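Long-range contacts in BauA (PDB 6HCP), which takes up iron across the outer membrane of Acinetobacter baumannii as ferric preacinetobactin, as a siderophore receptor of the TonB-dependent family: residues Val453-Pro457 with Gln493-Thr497; Leu488-Asp492 with Ile504-Lys509; Thr534-Leu540 with Phe552-Gln558. One frame throughout, in Å; residues are numbered along the deposited sequence.

In the fold
All three interactions lie in the beta-barrel, at one end of neighbouring strands and the loops that join them. Interaction 3 pairs strands 524-541 and 549-569, interaction 2 closes the ends of strands 478-489 and 508-520 next to it, and interaction 1 links the loop after 478-489 to the loop after 436-451. Centres of interactions 2 and 3 are about 10 Å apart, those of 1 and 2 about 15 Å, those of 1 and 3 about 18 Å. The contacts merge by packing: Q493 NE2 is 3.4 Å from I504 CG1, A494 CB 3.5 Å from F552 CB, and F505 CD2 3.4 Å from S538 OG. Several residues of interactions 2 and 3 also touch the plug domain.

Interaction 1 of 3, residues Val453-Pro457 with Gln493-Thr497; sequences VNTLP and QAPAT
L456 and A496 mark the closest approach of two irregular backbones, their CA atoms 7.8 Å apart and the chains running at 100° to each other, so the contact is made mostly by side chains reaching across from loop to loop. Q493 and L456 share that reach almost equally. With CG anti to its backbone N (chi1 179°) and the chain extended beyond it, Q493 carries its terminal amide out to the 453-457 loop, where both polar ends find partners. NE2 donates to P457 O at 2.9 Å, landing on a lone pair in the plane of that carbonyl while the oxygen sits slightly out of the plane of the Q493 amide. A second acceptor for NE2 is G502 O, within the same long loop as Q493. On the other end of the amide, OE1 takes a weak hydrogen bond from N454 ND2 at 3.5 Å, the two amide planes being turned 68° apart. N454 is itself steadied from within its own loop: L456 N donates weakly to N454 OD1 at 3.1 Å, the link of an Asx turn.

L456 packs over the amide. Its CB rests over a face of the Q493 amide, 3.6 Å from NE2, while CD1 reaches further along the opposite loop to lie 3.7 Å from A494 O. P457 adds a lighter touch, its ring carbon CD standing 3.9 Å from Q493 NE2. Behind the 493-497 segment, A494 and P495 lean on F552, which joins this loop to strand 549-569. The two carbonyl acceptors of NE2, with weak support at OE1, favour one orientation of the amide; Q493 thus supplies the polar part of the junction and L456 an almost equal apolar part.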
ATOM      1  N   VAL A 453      -0.903 -48.081 -24.699  1.00 36.59           N
ATOM      2  CA  VAL A 453      -0.457 -48.932 -23.601  1.00 43.76           C
ATOM      3  C   VAL A 453      -1.643 -49.572 -22.868  1.00 46.75           C
ATOM      4  O   VAL A 453      -1.441 -50.258 -21.885  1.00 49.14           O
ATOM      5  CB  VAL A 453       0.433 -48.173 -22.604  1.00 43.78           C
ATOM      6  CG1 VAL A 453       1.731 -47.740 -23.269  1.00 52.56           C
ATOM      7  CG2 VAL A 453      -0.305 -47.001 -21.972  1.00 41.94           C
ATOM      8  N   ASN A 454      -2.870 -49.354 -23.345  1.00 52.29           N
ATOM      9  CA  ASN A 454      -4.033 -50.016 -22.779  1.00 53.68           C
ATOM     10  C   ASN A 454      -4.060 -51.445 -23.310  1.00 45.00           C
ATOM     11  O   ASN A 454      -4.028 -51.639 -24.518  1.00 60.78           O
ATOM     12  CB  ASN A 454      -5.337 -49.306 -23.154  1.00 54.64           C
ATOM     13  CG  ASN A 454      -6.546 -49.841 -22.422  1.00 54.07           C
ATOM     14  OD1 ASN A 454      -6.422 -50.408 -21.331  1.00 45.17           O
ATOM     15  ND2 ASN A 454      -7.725 -49.564 -22.960  1.00 47.01           N
ATOM     16  N   THR A 455      -4.217 -52.426 -22.415  1.00 43.74           N
ATOM     17  CA  THR A 455      -4.419 -53.814 -22.877  1.00 55.17           C
ATOM     18  C   THR A 455      -5.913 -54.172 -22.844  1.00 53.35           C
ATOM     19  O   THR A 455      -6.332 -55.142 -23.483  1.00 51.29           O
ATOM     20  CB  THR A 455      -3.582 -54.804 -22.058  1.00 53.37           C
ATOM     21  OG1 THR A 455      -3.820 -54.515 -20.679  1.00 57.13           O
ATOM     22  CG2 THR A 455      -2.103 -54.706 -22.374  1.00 65.12           C
ATOM     23  N   LEU A 456      -6.719 -53.354 -22.161  1.00 44.19           N
ATOM     24  CA  LEU A 456      -8.160 -53.606 -22.048  1.00 41.38           C
ATOM     25  C   LEU A 456      -8.844 -53.234 -23.363  1.00 38.41           C
ATOM     26  O   LEU A 456      -8.279 -52.538 -24.206  1.00 36.68           O
ATOM     27  CB  LEU A 456      -8.732 -52.813 -20.863  1.00 44.78           C
ATOM     28  CG  LEU A 456      -8.205 -53.201 -19.477  1.00 42.33           C
ATOM     29  CD1 LEU A 456      -8.776 -52.284 -18.407  1.00 42.23           C
ATOM     30  CD2 LEU A 456      -8.520 -54.649 -19.141  1.00 42.92           C
ATOM     31  N   PRO A 457     -10.060 -53.761 -23.624  1.00 36.63           N
ATOM     32  CA  PRO A 457     -10.735 -53.523 -24.899  1.00 40.24           C
ATOM     33  C   PRO A 457     -10.982 -52.021 -25.132  1.00 32.82           C
ATOM     34  O   PRO A 457     -11.102 -51.237 -24.175  1.00 33.00           O
ATOM     35  CB  PRO A 457     -12.069 -54.283 -24.751  1.00 42.68           C
ATOM     36  CG  PRO A 457     -11.812 -55.312 -23.663  1.00 42.92           C
ATOM     37  CD  PRO A 457     -10.836 -54.631 -22.717  1.00 43.30           C
ATOM     38  N   GLN A 493     -13.716 -46.829 -17.609  1.00 31.98           N
ATOM     39  CA  GLN A 493     -13.518 -48.261 -17.892  1.00 29.93           C
ATOM     40  C   GLN A 493     -13.149 -48.993 -16.599  1.00 35.17           C
ATOM     41  O   GLN A 493     -12.306 -48.533 -15.834  1.00 33.86           O
ATOM     42  CB  GLN A 493     -12.438 -48.472 -18.949  1.00 31.30           C
ATOM     43  CG  GLN A 493     -12.188 -49.947 -19.263  1.00 30.92           C
ATOM     44  CD  GLN A 493     -11.389 -50.122 -20.528  1.00 32.73           C
ATOM     45  OE1 GLN A 493     -10.434 -49.395 -20.772  1.00 33.94           O
ATOM     46  NE2 GLN A 493     -11.793 -51.058 -21.375  1.00 30.93           N
ATOM     47  N   ALA A 494     -13.854 -50.096 -16.333  1.00 30.69           N
ATOM     48  CA  ALA A 494     -13.626 -50.910 -15.155  1.00 29.42           C
ATOM     49  C   ALA A 494     -12.225 -51.515 -15.242  1.00 32.02           C
ATOM     50  O   ALA A 494     -11.809 -51.985 -16.301  1.00 33.66           O
ATOM     51  CB  ALA A 494     -14.695 -51.961 -15.043  1.00 30.17           C
ATOM     52  N   PRO A 495     -11.438 -51.477 -14.150  1.00 35.73           N
ATOM     53  CA  PRO A 495     -10.103 -52.087 -14.155  1.00 43.33           C
ATOM     54  C   PRO A 495     -10.135 -53.628 -14.217  1.00 34.15           C
ATOM     55  O   PRO A 495     -11.176 -54.242 -13.939  1.00 34.20           O
ATOM     56  CB  PRO A 495      -9.505 -51.567 -12.834  1.00 38.89           C
ATOM     57  CG  PRO A 495     -10.704 -51.424 -11.920  1.00 42.48           C
ATOM     58  CD  PRO A 495     -11.829 -50.955 -12.828  1.00 38.49           C
ATOM     59  N   ALA A 496      -8.961 -54.236 -14.432  1.00 40.05           N
ATOM     60  CA  ALA A 496      -8.789 -55.698 -14.538  1.00 39.40           C
ATOM     61  C   ALA A 496      -9.121 -56.412 -13.218  1.00 41.94           C
ATOM     62  O   ALA A 496      -9.402 -57.617 -13.225  1.00 42.71           O
ATOM     63  CB  ALA A 496      -7.382 -56.008 -14.994  1.00 44.84           C
ATOM     64  N   THR A 497      -9.176 -55.656 -12.109  1.00 40.27           N
ATOM     65  CA  THR A 497      -9.427 -56.198 -10.772  1.00 37.55           C
ATOM     66  C   THR A 497     -10.927 -56.320 -10.463  1.00 43.57           C
ATOM     67  O   THR A 497     -11.303 -56.899  -9.441  1.00 37.66           O
ATOM     68  CB  THR A 497      -8.773 -55.316  -9.705  1.00 46.25           C
ATOM     69  OG1 THR A 497      -9.250 -53.995  -9.936  1.00 44.36           O
ATOM     70  CG2 THR A 497      -7.259 -55.332  -9.768  1.00 47.39           C
TER

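Interaction 2 of 3, residues Leu488-Asp492 with Ile504-Lys509; sequences LTKGD and IFPPQK. With EDO (1,2-ethanediol), chain Y.
The ring of F505 and the backbone carbonyl of D492 meet at a slant; D492 O, 4.0 Å from F505 CD2, also accepts the hydrogen bond of F505 N at 3.0 Å. The F505 ring also meets that of F552 in strand 549-569, the two planes only about 15° apart, and S538 and S554 touch it too. The second flat group, the Q508 amide, is folded back on its own segment: a bend at chi2 (-72°) brings NE2 to P506 O at 2.9 Å, almost perfectly straight and with the acceptor in the amide plane. This bond would favour one orientation of the amide; separately, Q508 CG lies 4.2 Å from G491 CA.

This is the end of an antiparallel ladder in the barrel wall, where strands 478-489 and 508-520 part into the connecting loop. T489 and Q508 form the hydrogen-bonded pair, Q508 N donating to T489 O at 2.8 Å and T489 N to Q508 O at 3.1 Å; both side chains lie on one face of the sheet. L488 and K509, the non-hydrogen-bonded pair, lie on the other, side by side and pointing the same way, with L488 CD2 3.8 Å from K509 CG. The K509 ammonium continues to T464 O.

Beyond the last paired residues the chains stay close. G491 comes so near that its CA lies 3.3 Å from F505 O in a CA-H...O contact, and a water accepts from G491 N while donating to F505 O. Another water donates to both T489 OG1 and Q508 O. T489 OG1 also bonds to G155 O of the plug domain, joining this rung to the plug. At the far end of the segment, I504 N donates to a 1,2-ethanediol, probably from the crystallisation liquor and itself held by K461.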
ATOM      1  N   LEU A 488     -22.838 -34.472 -20.927  1.00 24.07           N
ATOM      2  CA  LEU A 488     -22.286 -35.802 -21.137  1.00 24.59           C
ATOM      3  C   LEU A 488     -20.793 -35.804 -20.806  1.00 25.03           C
ATOM      4  O   LEU A 488     -20.058 -34.870 -21.122  1.00 25.21           O
ATOM      5  CB  LEU A 488     -22.529 -36.233 -22.584  1.00 25.68           C
ATOM      6  CG  LEU A 488     -23.993 -36.464 -22.978  1.00 24.64           C
ATOM      7  CD1 LEU A 488     -24.084 -36.885 -24.443  1.00 27.32           C
ATOM      8  CD2 LEU A 488     -24.650 -37.489 -22.087  1.00 26.45           C
ATOM      9  N   THR A 489     -20.349 -36.933 -20.256  1.00 22.81           N
ATOM     10  CA  THR A 489     -18.952 -37.188 -19.972  1.00 23.42           C
ATOM     11  C   THR A 489     -18.661 -38.628 -20.396  1.00 25.34           C
ATOM     12  O   THR A 489     -19.432 -39.534 -20.059  1.00 24.77           O
ATOM     13  CB  THR A 489     -18.644 -36.993 -18.480  1.00 25.80           C
ATOM     14  OG1 THR A 489     -19.152 -35.735 -18.008  1.00 24.31           O
ATOM     15  CG2 THR A 489     -17.161 -37.117 -18.197  1.00 24.04           C
ATOM     16  N   LYS A 490     -17.548 -38.813 -21.100  1.00 24.73           N
ATOM     17  CA  LYS A 490     -17.091 -40.140 -21.554  1.00 29.05           C
ATOM     18  C   LYS A 490     -17.131 -41.101 -20.369  1.00 27.29           C
ATOM     19  O   LYS A 490     -16.696 -40.766 -19.252  1.00 24.63           O
ATOM     20  CB  LYS A 490     -15.657 -40.013 -22.087  1.00 34.49           C
ATOM     21  CG  LYS A 490     -15.005 -41.308 -22.532  1.00 42.19           C
ATOM     22  CD  LYS A 490     -13.693 -41.078 -23.238  1.00 49.22           C
ATOM     23  CE  LYS A 490     -12.691 -40.311 -22.402  1.00 55.84           C
ATOM     24  NZ  LYS A 490     -12.097 -41.194 -21.378  1.00 54.16           N
ATOM     25  N   GLY A 491     -17.628 -42.314 -20.606  1.00 25.28           N
ATOM     26  CA  GLY A 491     -17.679 -43.309 -19.553  1.00 25.37           C
ATOM     27  C   GLY A 491     -16.293 -43.797 -19.152  1.00 25.34           C
ATOM     28  O   GLY A 491     -15.385 -43.862 -19.959  1.00 29.35           O
ATOM     29  N   ASP A 492     -16.144 -44.117 -17.874  1.00 27.29           N
ATOM     30  CA  ASP A 492     -14.923 -44.734 -17.362  1.00 30.52           C
ATOM     31  C   ASP A 492     -14.902 -46.222 -17.748  1.00 34.75           C
ATOM     32  O   ASP A 492     -15.958 -46.836 -18.049  1.00 30.51           O
ATOM     33  CB  ASP A 492     -14.870 -44.606 -15.843  1.00 30.49           C
ATOM     34  CG  ASP A 492     -14.672 -43.180 -15.346  1.00 37.80           C
ATOM     35  OD1 ASP A 492     -14.062 -42.396 -16.077  1.00 43.00           O
ATOM     36  OD2 ASP A 492     -14.970 -42.942 -14.166  1.00 40.94           O
ATOM     37  N   ILE A 504     -16.653 -50.732 -20.463  1.00 27.99           N
ATOM     38  CA  ILE A 504     -16.655 -49.276 -20.716  1.00 28.65           C
ATOM     39  C   ILE A 504     -18.085 -48.752 -20.593  1.00 29.85           C
ATOM     40  O   ILE A 504     -18.947 -49.140 -21.371  1.00 28.39           O
ATOM     41  CB  ILE A 504     -16.072 -48.952 -22.096  1.00 28.46           C
ATOM     42  CG1 ILE A 504     -14.677 -49.556 -22.276  1.00 32.71           C
ATOM     43  CG2 ILE A 504     -16.084 -47.442 -22.351  1.00 30.42           C
ATOM     44  CD1 ILE A 504     -14.185 -49.556 -23.713  1.00 34.58           C
ATOM     45  N   PHE A 505     -18.322 -47.866 -19.627  1.00 25.05           N
ATOM     46  CA  PHE A 505     -19.621 -47.264 -19.460  1.00 27.74           C
ATOM     47  C   PHE A 505     -19.915 -46.326 -20.627  1.00 26.91           C
ATOM     48  O   PHE A 505     -19.009 -45.830 -21.295  1.00 25.96           O
ATOM     49  CB  PHE A 505     -19.755 -46.514 -18.136  1.00 27.53           C
ATOM     50  CG  PHE A 505     -19.794 -47.389 -16.910  1.00 30.99           C
ATOM     51  CD1 PHE A 505     -20.323 -48.668 -16.962  1.00 36.97           C
ATOM     52  CD2 PHE A 505     -19.222 -46.965 -15.720  1.00 35.30           C
ATOM     53  CE1 PHE A 505     -20.285 -49.496 -15.851  1.00 38.73           C
ATOM     54  CE2 PHE A 505     -19.265 -47.762 -14.589  1.00 37.16           C
ATOM     55  CZ  PHE A 505     -19.804 -49.025 -14.652  1.00 39.19           C
ATOM     56  N   PRO A 506     -21.206 -46.188 -21.002  1.00 29.52           N
ATOM     57  CA  PRO A 506     -21.602 -45.223 -22.022  1.00 26.36           C
ATOM     58  C   PRO A 506     -21.376 -43.815 -21.492  1.00 24.60           C
ATOM     59  O   PRO A 506     -21.258 -43.636 -20.281  1.00 26.87           O
ATOM     60  CB  PRO A 506     -23.095 -45.513 -22.212  1.00 27.26           C
ATOM     61  CG  PRO A 506     -23.536 -45.999 -20.860  1.00 31.11           C
ATOM     62  CD  PRO A 506     -22.369 -46.821 -20.348  1.00 31.23           C
ATOM     63  N   PRO A 507     -21.515 -42.783 -22.344  1.00 24.21           N
ATOM     64  CA  PRO A 507     -21.466 -41.401 -21.867  1.00 24.79           C
ATOM     65  C   PRO A 507     -22.435 -41.221 -20.701  1.00 25.90           C
ATOM     66  O   PRO A 507     -23.579 -41.714 -20.740  1.00 26.84           O
ATOM     67  CB  PRO A 507     -21.855 -40.596 -23.118  1.00 27.34           C
ATOM     68  CG  PRO A 507     -21.342 -41.456 -24.260  1.00 27.99           C
ATOM     69  CD  PRO A 507     -21.640 -42.871 -23.808  1.00 26.20           C
ATOM     70  N   GLN A 508     -21.941 -40.581 -19.642  1.00 23.48           N
ATOM     71  CA  GLN A 508     -22.622 -40.428 -18.382  1.00 25.51           C
ATOM     72  C   GLN A 508     -23.391 -39.099 -18.354  1.00 25.99           C
ATOM     73  O   GLN A 508     -22.853 -38.046 -18.741  1.00 24.32           O
ATOM     74  CB  GLN A 508     -21.586 -40.482 -17.259  1.00 25.98           C
ATOM     75  CG  GLN A 508     -20.855 -41.819 -17.192  1.00 27.86           C
ATOM     76  CD  GLN A 508     -21.792 -42.880 -16.672  1.00 24.87           C
ATOM     77  OE1 GLN A 508     -22.126 -42.902 -15.495  1.00 29.67           O
ATOM     78  NE2 GLN A 508     -22.152 -43.818 -17.546  1.00 28.37           N
ATOM     79  N   LYS A 509     -24.648 -39.159 -17.899  1.00 23.46           N
ATOM     80  CA  LYS A 509     -25.557 -38.019 -17.986  1.00 26.54           C
ATOM     81  C   LYS A 509     -25.566 -37.216 -16.683  1.00 24.07           C
ATOM     82  O   LYS A 509     -26.170 -37.616 -15.677  1.00 23.83           O
ATOM     83  CB  LYS A 509     -26.973 -38.466 -18.338  1.00 27.77           C
ATOM     84  CG  LYS A 509     -27.120 -39.069 -19.716  1.00 28.45           C
ATOM     85  CD  LYS A 509     -28.473 -39.715 -19.955  1.00 26.81           C
ATOM     86  CE  LYS A 509     -28.618 -40.137 -21.401  1.00 31.93           C
ATOM     87  NZ  LYS A 509     -29.959 -40.722 -21.682  1.00 35.10           N
TER
HETATM   88  C1  EDO Y 822     -17.403 -54.135 -24.240  1.00 61.61           C
HETATM   89  O1  EDO Y 822     -18.117 -53.565 -25.327  1.00 60.33           O
HETATM   90  C2  EDO Y 822     -16.753 -52.962 -23.547  1.00 33.74           C
HETATM   91  O2  EDO Y 822     -17.689 -52.459 -22.526  1.00 32.87           O
HETATM   92  O   HOH W   1     -21.617 -36.213 -16.979  1.00 26.11           O
HETATM   93  O   HOH W   2     -18.362 -43.698 -22.979  1.00 27.21           O

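Interaction 3 of 3, residues Thr534-Leu540 with Phe552-Gln558; sequences TKPSSYL and FVSDGEQ. With EDO (1,2-ethanediol), chain E.
Y539 and V553 cross obliquely, the tyrosine ring taking V553 CG2 over one face in a CH-pi contact, 4.2 Å from that atom to the ring centroid and 26° off the normal. Y539 CG sits between the backbone N and the carbonyl carbon (chi1 56°), which sets the ring against V553 and G556 of the opposite strand. Its CE2 then comes 3.6 Å from G556 N, approaching obliquely, and its hydroxyl passes D555 CB. A water that donates to D555 OD2 is also weakly linked to the hydroxyl.

G556 lies next to this ring and beside S537, in close quarters where it brings no side chain. It forms a hydrogen-bonded pair with S537: G556 N donates to S537 O at 2.8 Å, and S537 N returns a bond to G556 O from well above the plane of that carbonyl. The strands, segments of neighbouring antiparallel staves of the barrel, change register just beyond this pair. Between S537-G556 and the next hydrogen-bonded pair, Y539-V553, S538 alone faces S554 and D555, a beta bulge in strand 549-569. S538 leans into it, with OG 3.5 Å from S554 CB, and S538 CA makes a CA-H...O contact of 3.0 Å with V553 O.

F552 takes up the far end. Its chi1 of -165° turns the ring across the partner strand so that CD1 lies 3.5 Å from Y539 C, while CZ stands 3.8 Å from S538 CB; L540 CD1 packs against F552 CB. At the other end of the ladder, K535 and Q558 exchange two backbone hydrogen bonds, and T534 CB lies 3.8 Å from OE2 of E557, whose OE1 is hydrogen-bonded to T589. K535 and Q558 also touch Y109 of the plug domain.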
ATOM      1  N   THR A 534     -27.419 -32.826 -11.125  1.00 23.63           N
ATOM      2  CA  THR A 534     -26.811 -34.053 -10.634  1.00 25.50           C
ATOM      3  C   THR A 534     -25.750 -34.520 -11.616  1.00 24.61           C
ATOM      4  O   THR A 534     -25.998 -34.610 -12.808  1.00 27.62           O
ATOM      5  CB  THR A 534     -27.858 -35.148 -10.366  1.00 28.88           C
ATOM      6  OG1 THR A 534     -28.565 -35.399 -11.579  1.00 29.59           O
ATOM      7  CG2 THR A 534     -28.818 -34.750  -9.269  1.00 29.86           C
ATOM      8  N   LYS A 535     -24.597 -34.934 -11.071  1.00 24.33           N
ATOM      9  CA  LYS A 535     -23.500 -35.422 -11.891  1.00 22.47           C
ATOM     10  C   LYS A 535     -23.072 -36.789 -11.365  1.00 26.00           C
ATOM     11  O   LYS A 535     -22.684 -36.932 -10.203  1.00 24.20           O
ATOM     12  CB  LYS A 535     -22.302 -34.467 -11.868  1.00 23.27           C
ATOM     13  CG  LYS A 535     -21.126 -34.911 -12.726  1.00 24.98           C
ATOM     14  CD  LYS A 535     -19.938 -33.911 -12.744  1.00 25.63           C
ATOM     15  CE  LYS A 535     -19.037 -34.042 -13.946  1.00 27.05           C
ATOM     16  NZ  LYS A 535     -18.294 -35.325 -13.975  1.00 30.74           N
ATOM     17  N   PRO A 536     -23.060 -37.820 -12.226  1.00 25.55           N
ATOM     18  CA  PRO A 536     -22.670 -39.154 -11.775  1.00 26.29           C
ATOM     19  C   PRO A 536     -21.144 -39.320 -11.704  1.00 26.15           C
ATOM     20  O   PRO A 536     -20.404 -38.614 -12.392  1.00 27.35           O
ATOM     21  CB  PRO A 536     -23.273 -40.105 -12.822  1.00 28.19           C
ATOM     22  CG  PRO A 536     -23.451 -39.256 -14.059  1.00 34.05           C
ATOM     23  CD  PRO A 536     -23.601 -37.811 -13.592  1.00 27.98           C
ATOM     24  N   SER A 537     -20.700 -40.294 -10.893  1.00 25.15           N
ATOM     25  CA  SER A 537     -19.326 -40.723 -10.882  1.00 25.96           C
ATOM     26  C   SER A 537     -19.300 -42.248 -10.717  1.00 24.75           C
ATOM     27  O   SER A 537     -20.272 -42.867 -10.303  1.00 26.90           O
ATOM     28  CB  SER A 537     -18.523 -40.037  -9.775  1.00 27.22           C
ATOM     29  OG  SER A 537     -19.027 -40.414  -8.495  1.00 28.58           O
ATOM     30  N   SER A 538     -18.160 -42.821 -11.086  1.00 29.41           N
ATOM     31  CA  SER A 538     -17.987 -44.273 -11.132  1.00 31.25           C
ATOM     32  C   SER A 538     -16.882 -44.678 -10.151  1.00 38.15           C
ATOM     33  O   SER A 538     -15.950 -43.934  -9.964  1.00 32.90           O
ATOM     34  CB  SER A 538     -17.675 -44.706 -12.534  1.00 33.50           C
ATOM     35  OG  SER A 538     -18.773 -44.465 -13.412  1.00 30.90           O
ATOM     36  N   TYR A 539     -16.998 -45.870  -9.559  1.00 32.81           N
ATOM     37  CA  TYR A 539     -15.964 -46.383  -8.666  1.00 40.60           C
ATOM     38  C   TYR A 539     -16.122 -47.901  -8.479  1.00 40.67           C
ATOM     39  O   TYR A 539     -17.165 -48.471  -8.766  1.00 33.28           O
ATOM     40  CB  TYR A 539     -16.037 -45.645  -7.327  1.00 33.58           C
ATOM     41  CG  TYR A 539     -17.382 -45.711  -6.662  1.00 35.19           C
ATOM     42  CD1 TYR A 539     -17.726 -46.816  -5.908  1.00 37.54           C
ATOM     43  CD2 TYR A 539     -18.289 -44.668  -6.716  1.00 47.95           C
ATOM     44  CE1 TYR A 539     -18.980 -46.955  -5.347  1.00 45.57           C
ATOM     45  CE2 TYR A 539     -19.537 -44.770  -6.117  1.00 49.90           C
ATOM     46  CZ  TYR A 539     -19.890 -45.925  -5.446  1.00 49.03           C
ATOM     47  OH  TYR A 539     -21.112 -46.095  -4.854  1.00 56.95           O
ATOM     48  N   LEU A 540     -15.090 -48.512  -7.898  1.00 37.42           N
ATOM     49  CA  LEU A 540     -15.064 -49.922  -7.521  1.00 41.16           C
ATOM     50  C   LEU A 540     -15.746 -50.098  -6.165  1.00 43.24           C
ATOM     51  O   LEU A 540     -15.335 -49.480  -5.201  1.00 49.44           O
ATOM     52  CB  LEU A 540     -13.589 -50.325  -7.485  1.00 44.19           C
ATOM     53  CG  LEU A 540     -13.279 -51.815  -7.556  1.00 51.67           C
ATOM     54  CD1 LEU A 540     -14.002 -52.480  -8.725  1.00 43.11           C
ATOM     55  CD2 LEU A 540     -11.772 -52.034  -7.669  1.00 52.12           C
ATOM     56  N   PHE A 552     -17.347 -52.622 -10.475  1.00 33.38           N
ATOM     57  CA  PHE A 552     -17.233 -51.226 -10.916  1.00 35.61           C
ATOM     58  C   PHE A 552     -18.617 -50.696 -11.307  1.00 36.51           C
ATOM     59  O   PHE A 552     -19.321 -51.317 -12.124  1.00 32.49           O
ATOM     60  CB  PHE A 552     -16.235 -51.133 -12.061  1.00 32.14           C
ATOM     61  CG  PHE A 552     -15.749 -49.740 -12.381  1.00 34.17           C
ATOM     62  CD1 PHE A 552     -14.901 -49.071 -11.510  1.00 33.80           C
ATOM     63  CD2 PHE A 552     -16.136 -49.099 -13.552  1.00 35.53           C
ATOM     64  CE1 PHE A 552     -14.447 -47.799 -11.805  1.00 34.35           C
ATOM     65  CE2 PHE A 552     -15.674 -47.823 -13.852  1.00 35.19           C
ATOM     66  CZ  PHE A 552     -14.823 -47.178 -12.980  1.00 39.02           C
ATOM     67  N   VAL A 553     -19.049 -49.618 -10.638  1.00 28.74           N
ATOM     68  CA  VAL A 553     -20.413 -49.114 -10.753  1.00 31.60           C
ATOM     69  C   VAL A 553     -20.396 -47.617 -11.087  1.00 35.34           C
ATOM     70  O   VAL A 553     -19.416 -46.936 -10.831  1.00 32.03           O
ATOM     71  CB  VAL A 553     -21.238 -49.387  -9.484  1.00 33.62           C
ATOM     72  CG1 VAL A 553     -21.461 -50.871  -9.273  1.00 37.80           C
ATOM     73  CG2 VAL A 553     -20.629 -48.745  -8.243  1.00 39.22           C
ATOM     74  N   SER A 554     -21.512 -47.136 -11.655  1.00 28.80           N
ATOM     75  CA  SER A 554     -21.690 -45.728 -12.049  1.00 27.50           C
ATOM     76  C   SER A 554     -22.721 -45.082 -11.122  1.00 30.97           C
ATOM     77  O   SER A 554     -23.400 -44.164 -11.527  1.00 50.34           O
ATOM     78  CB  SER A 554     -22.091 -45.638 -13.500  1.00 31.83           C
ATOM     79  OG  SER A 554     -23.296 -46.364 -13.714  1.00 31.47           O
ATOM     80  N   ASP A 555     -22.668 -45.478  -9.846  1.00 32.87           N
ATOM     81  CA  ASP A 555     -23.637 -45.199  -8.788  1.00 45.18           C
ATOM     82  C   ASP A 555     -23.318 -43.895  -8.034  1.00 32.72           C
ATOM     83  O   ASP A 555     -24.084 -43.497  -7.171  1.00 35.08           O
ATOM     84  CB  ASP A 555     -23.612 -46.298  -7.712  1.00 39.68           C
ATOM     85  CG  ASP A 555     -24.245 -47.603  -8.139  1.00 52.37           C
ATOM     86  OD1 ASP A 555     -24.850 -47.615  -9.220  1.00 50.26           O
ATOM     87  OD2 ASP A 555     -24.017 -48.619  -7.441  1.00 59.30           O
ATOM     88  N   GLY A 556     -22.118 -43.347  -8.200  1.00 29.14           N
ATOM     89  CA  GLY A 556     -21.759 -42.162  -7.420  1.00 29.44           C
ATOM     90  C   GLY A 556     -22.563 -40.962  -7.894  1.00 27.78           C
ATOM     91  O   GLY A 556     -22.991 -40.911  -9.047  1.00 26.16           O
ATOM     92  N   GLU A 557     -22.716 -39.963  -7.027  1.00 26.85           N
ATOM     93  CA  GLU A 557     -23.432 -38.779  -7.412  1.00 25.18           C
ATOM     94  C   GLU A 557     -22.967 -37.572  -6.598  1.00 25.06           C
ATOM     95  O   GLU A 557     -22.844 -37.644  -5.370  1.00 25.10           O
ATOM     96  CB  GLU A 557     -24.927 -38.988  -7.220  1.00 28.03           C
ATOM     97  CG  GLU A 557     -25.757 -37.816  -7.719  1.00 30.96           C
ATOM     98  CD  GLU A 557     -27.249 -38.035  -7.540  1.00 36.70           C
ATOM     99  OE1 GLU A 557     -27.780 -37.755  -6.423  1.00 36.06           O
ATOM    100  OE2 GLU A 557     -27.872 -38.436  -8.534  1.00 35.28           O
ATOM    101  N   GLN A 558     -22.912 -36.432  -7.295  1.00 23.83           N
ATOM    102  CA  GLN A 558     -22.858 -35.121  -6.687  1.00 24.50           C
ATOM    103  C   GLN A 558     -24.106 -34.358  -7.154  1.00 23.65           C
ATOM    104  O   GLN A 558     -24.499 -34.452  -8.321  1.00 27.24           O
ATOM    105  CB  GLN A 558     -21.580 -34.401  -7.110  1.00 23.01           C
ATOM    106  CG  GLN A 558     -21.470 -32.980  -6.542  1.00 25.40           C
ATOM    107  CD  GLN A 558     -20.120 -32.334  -6.765  1.00 25.28           C
ATOM    108  OE1 GLN A 558     -19.107 -33.009  -6.910  1.00 25.47           O
ATOM    109  NE2 GLN A 558     -20.103 -31.013  -6.859  1.00 23.18           N
TER
HETATM  110  C1  EDO E 802     -18.995 -37.660  -6.512  1.00 41.73           C
HETATM  111  O1  EDO E 802     -19.811 -38.198  -7.551  1.00 38.51           O
HETATM  112  C2  EDO E 802     -19.494 -38.301  -5.227  1.00 38.55           C
HETATM  113  O2  EDO E 802     -19.071 -39.666  -5.224  1.00 49.86           O
HETATM  114  O   HOH W   3     -22.960 -48.870  -5.096  1.00 60.95           O